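1-deoxy-D-xylulose 5-phosphate reductoisomerase (Moraxella catarrhalis, PDB 4ZQG) catalyses the NAD(P)H-dependent rearrangement and reduction of 1-deoxy-D-xylulose 5-phosphate to 2-C-methyl-D-erythritol 4-phosphate in the MEP pathway of isoprenoid synthesis. Local coordinates at residues W186-G191 against V253-S258. Residues are numbered along the deposited sequence; the frame is centred on the assembly and turned at random.
Sequences WLTASG and VIHPNS. With FOM (3-[formyl(hydroxy)amino]propylphosphonic acid), chain E.
Thr188 and Val253 meet through methyls set by their first torsions: CG2 of Thr188 lies beside its own backbone N, while CG1 of Val253 sits between N and the carbonyl carbon (chi1 60°). The two branches run side by side, with Thr188 CG2 3.9 Å from Val253 CG1. Thr188 suits this place because its OG1 turns to Val260 O while the methyl packs against Val253 and His255 CB. On the other face of the sheet, Ile254 CD1 reaches the small Ala189 CB at 3.7 Å. Between these layers run three parallel-strand bonds: Val253 N to Leu187 O, Ala189 N to Val253 O, and a nearly straight one from His255 N to Ala189 O (2.7 Å, 177° at the hydrogen). Both ring nitrogens of His255, which starts a type I turn to Ser258, are satisfied, ND1 by Lys310 O and NE2 by Val260 N. Where the strand 182-189 ends, Ser190 grips the fosmidomycin phosphonate twice, N to OP1 at 2.8 Å and OG to OP3 at 2.6 Å; OG also bonds to His213 NE2 and Gly192 N. Gly191 follows at a positive phi, which suits glycine. Pairing with the strand 250-254 is consistent with positioning Ser190 for the phosphonate, and the substrate's phosphate probably occupies the same site.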
loop_
_atom_site.group_PDB
_atom_site.type_symbol
_atom_site.label_atom_id
_atom_site.label_comp_id
_atom_site.label_asym_id
_atom_site.label_seq_id
_atom_site.Cartn_x
_atom_site.Cartn_y
_atom_site.Cartn_z
ATOM N N TRP A 186 -7.910 8.611 -0.270
ATOM C CA TRP A 186 -9.026 8.091 -1.046
ATOM C C TRP A 186 -9.757 7.045 -0.194
ATOM O O TRP A 186 -9.134 6.051 0.228
ATOM C CB TRP A 186 -8.514 7.443 -2.311
ATOM C CG TRP A 186 -8.079 8.422 -3.284
ATOM C CD1 TRP A 186 -6.857 9.037 -3.349
ATOM C CD2 TRP A 186 -8.859 8.978 -4.342
ATOM N NE1 TRP A 186 -6.846 9.920 -4.373
ATOM C CE2 TRP A 186 -8.047 9.881 -5.020
ATOM C CE3 TRP A 186 -10.160 8.767 -4.803
ATOM C CZ2 TRP A 186 -8.483 10.591 -6.107
ATOM C CZ3 TRP A 186 -10.585 9.475 -5.916
ATOM C CH2 TRP A 186 -9.750 10.369 -6.547
ATOM N N LEU A 187 -11.034 7.286 0.099
ATOM C CA LEU A 187 -11.878 6.312 0.813
ATOM C C LEU A 187 -12.613 5.464 -0.189
ATOM O O LEU A 187 -13.322 5.991 -1.021
ATOM C CB LEU A 187 -12.904 7.003 1.722
ATOM C CG LEU A 187 -12.366 7.682 2.963
ATOM C CD1 LEU A 187 -13.387 8.626 3.527
ATOM C CD2 LEU A 187 -11.976 6.659 3.971
ATOM N N THR A 188 -12.440 4.154 -0.112
ATOM C CA THR A 188 -13.211 3.212 -0.942
ATOM C C THR A 188 -14.616 2.986 -0.319
ATOM O O THR A 188 -14.767 2.996 0.874
ATOM C CB THR A 188 -12.431 1.882 -1.073
ATOM O OG1 THR A 188 -11.727 1.621 0.168
ATOM C CG2 THR A 188 -11.408 2.003 -2.150
ATOM N N ALA A 189 -15.617 2.771 -1.154
ATOM C CA ALA A 189 -16.968 2.555 -0.727
ATOM C C ALA A 189 -17.567 1.435 -1.557
ATOM O O ALA A 189 -17.461 1.468 -2.809
ATOM C CB ALA A 189 -17.770 3.807 -0.977
ATOM N N SER A 190 -18.212 0.460 -0.895
ATOM C CA SER A 190 -18.785 -0.670 -1.637
ATOM C C SER A 190 -19.911 -0.225 -2.537
ATOM O O SER A 190 -20.256 -0.914 -3.492
ATOM C CB SER A 190 -19.337 -1.728 -0.734
ATOM O OG SER A 190 -20.590 -1.307 -0.253
ATOM N N GLY A 191 -20.527 0.901 -2.202
ATOM C CA GLY A 191 -21.719 1.324 -2.899
ATOM C C GLY A 191 -22.960 0.693 -2.311
ATOM O O GLY A 191 -24.059 1.040 -2.725
ATOM N N VAL A 253 -14.103 7.018 -3.729
ATOM C CA VAL A 253 -14.272 6.207 -4.918
ATOM C C VAL A 253 -15.155 4.986 -4.593
ATOM O O VAL A 253 -14.955 4.318 -3.587
ATOM C CB VAL A 253 -12.883 5.788 -5.516
ATOM C CG1 VAL A 253 -12.038 4.984 -4.538
ATOM C CG2 VAL A 253 -13.049 5.021 -6.814
ATOM N N ILE A 254 -16.120 4.710 -5.462
ATOM C CA ILE A 254 -16.875 3.487 -5.381
ATOM C C ILE A 254 -16.067 2.288 -5.901
ATOM O O ILE A 254 -15.566 2.285 -7.021
ATOM C CB ILE A 254 -18.182 3.570 -6.199
ATOM C CG1 ILE A 254 -19.102 4.697 -5.713
ATOM C CG2 ILE A 254 -18.915 2.249 -6.178
ATOM C CD1 ILE A 254 -18.994 5.100 -4.247
ATOM N N HIS A 255 -16.064 1.233 -5.095
ATOM C CA HIS A 255 -15.341 0.000 -5.355
ATOM C C HIS A 255 -16.188 -1.124 -4.825
ATOM O O HIS A 255 -16.121 -1.387 -3.631
ATOM C CB HIS A 255 -14.019 0.043 -4.594
ATOM C CG HIS A 255 -13.248 -1.220 -4.694
ATOM N ND1 HIS A 255 -13.122 -1.907 -5.881
ATOM C CD2 HIS A 255 -12.559 -1.923 -3.773
ATOM C CE1 HIS A 255 -12.394 -2.985 -5.680
ATOM N NE2 HIS A 255 -12.051 -3.019 -4.409
ATOM N N PRO A 256 -16.997 -1.779 -5.677
ATOM C CA PRO A 256 -17.964 -2.805 -5.198
ATOM C C PRO A 256 -17.393 -4.100 -4.639
ATOM O O PRO A 256 -18.040 -4.741 -3.831
ATOM C CB PRO A 256 -18.826 -3.128 -6.418
ATOM C CG PRO A 256 -18.390 -2.221 -7.500
ATOM C CD PRO A 256 -17.155 -1.484 -7.098
ATOM N N ASN A 257 -16.189 -4.484 -5.042
ATOM C CA ASN A 257 -15.618 -5.774 -4.616
ATOM C C ASN A 257 -15.200 -5.810 -3.134
ATOM O O ASN A 257 -14.969 -6.867 -2.588
ATOM C CB ASN A 257 -14.415 -6.112 -5.479
ATOM C CG ASN A 257 -14.634 -5.806 -6.953
ATOM O OD1 ASN A 257 -14.772 -4.645 -7.362
ATOM N ND2 ASN A 257 -14.611 -6.835 -7.770
ATOM N N SER A 258 -15.050 -4.647 -2.511
ATOM C CA SER A 258 -14.582 -4.527 -1.125
ATOM C C SER A 258 -13.211 -5.164 -0.831
ATOM O O SER A 258 -12.911 -5.590 0.303
ATOM C CB SER A 258 -15.677 -4.986 -0.131
ATOM O OG SER A 258 -16.690 -3.997 -0.035
HETATM O O2 FOM E . -17.416 0.391 7.234
HETATM N N1 FOM E . -17.063 -0.878 6.823
HETATM C C1 FOM E . -15.920 -1.367 7.084
HETATM O O1 FOM E . -15.084 -0.718 7.690
HETATM C C2 FOM E . -18.074 -1.561 6.023
HETATM C C3 FOM E . -18.134 -0.602 4.833
HETATM C C4 FOM E . -19.267 -0.926 3.901
HETATM P PA1 FOM E . -19.242 0.379 2.693
HETATM O OP1 FOM E . -17.874 0.233 1.887
HETATM O OP2 FOM E . -19.105 1.671 3.367
HETATM O OP3 FOM E . -20.516 0.403 1.680
#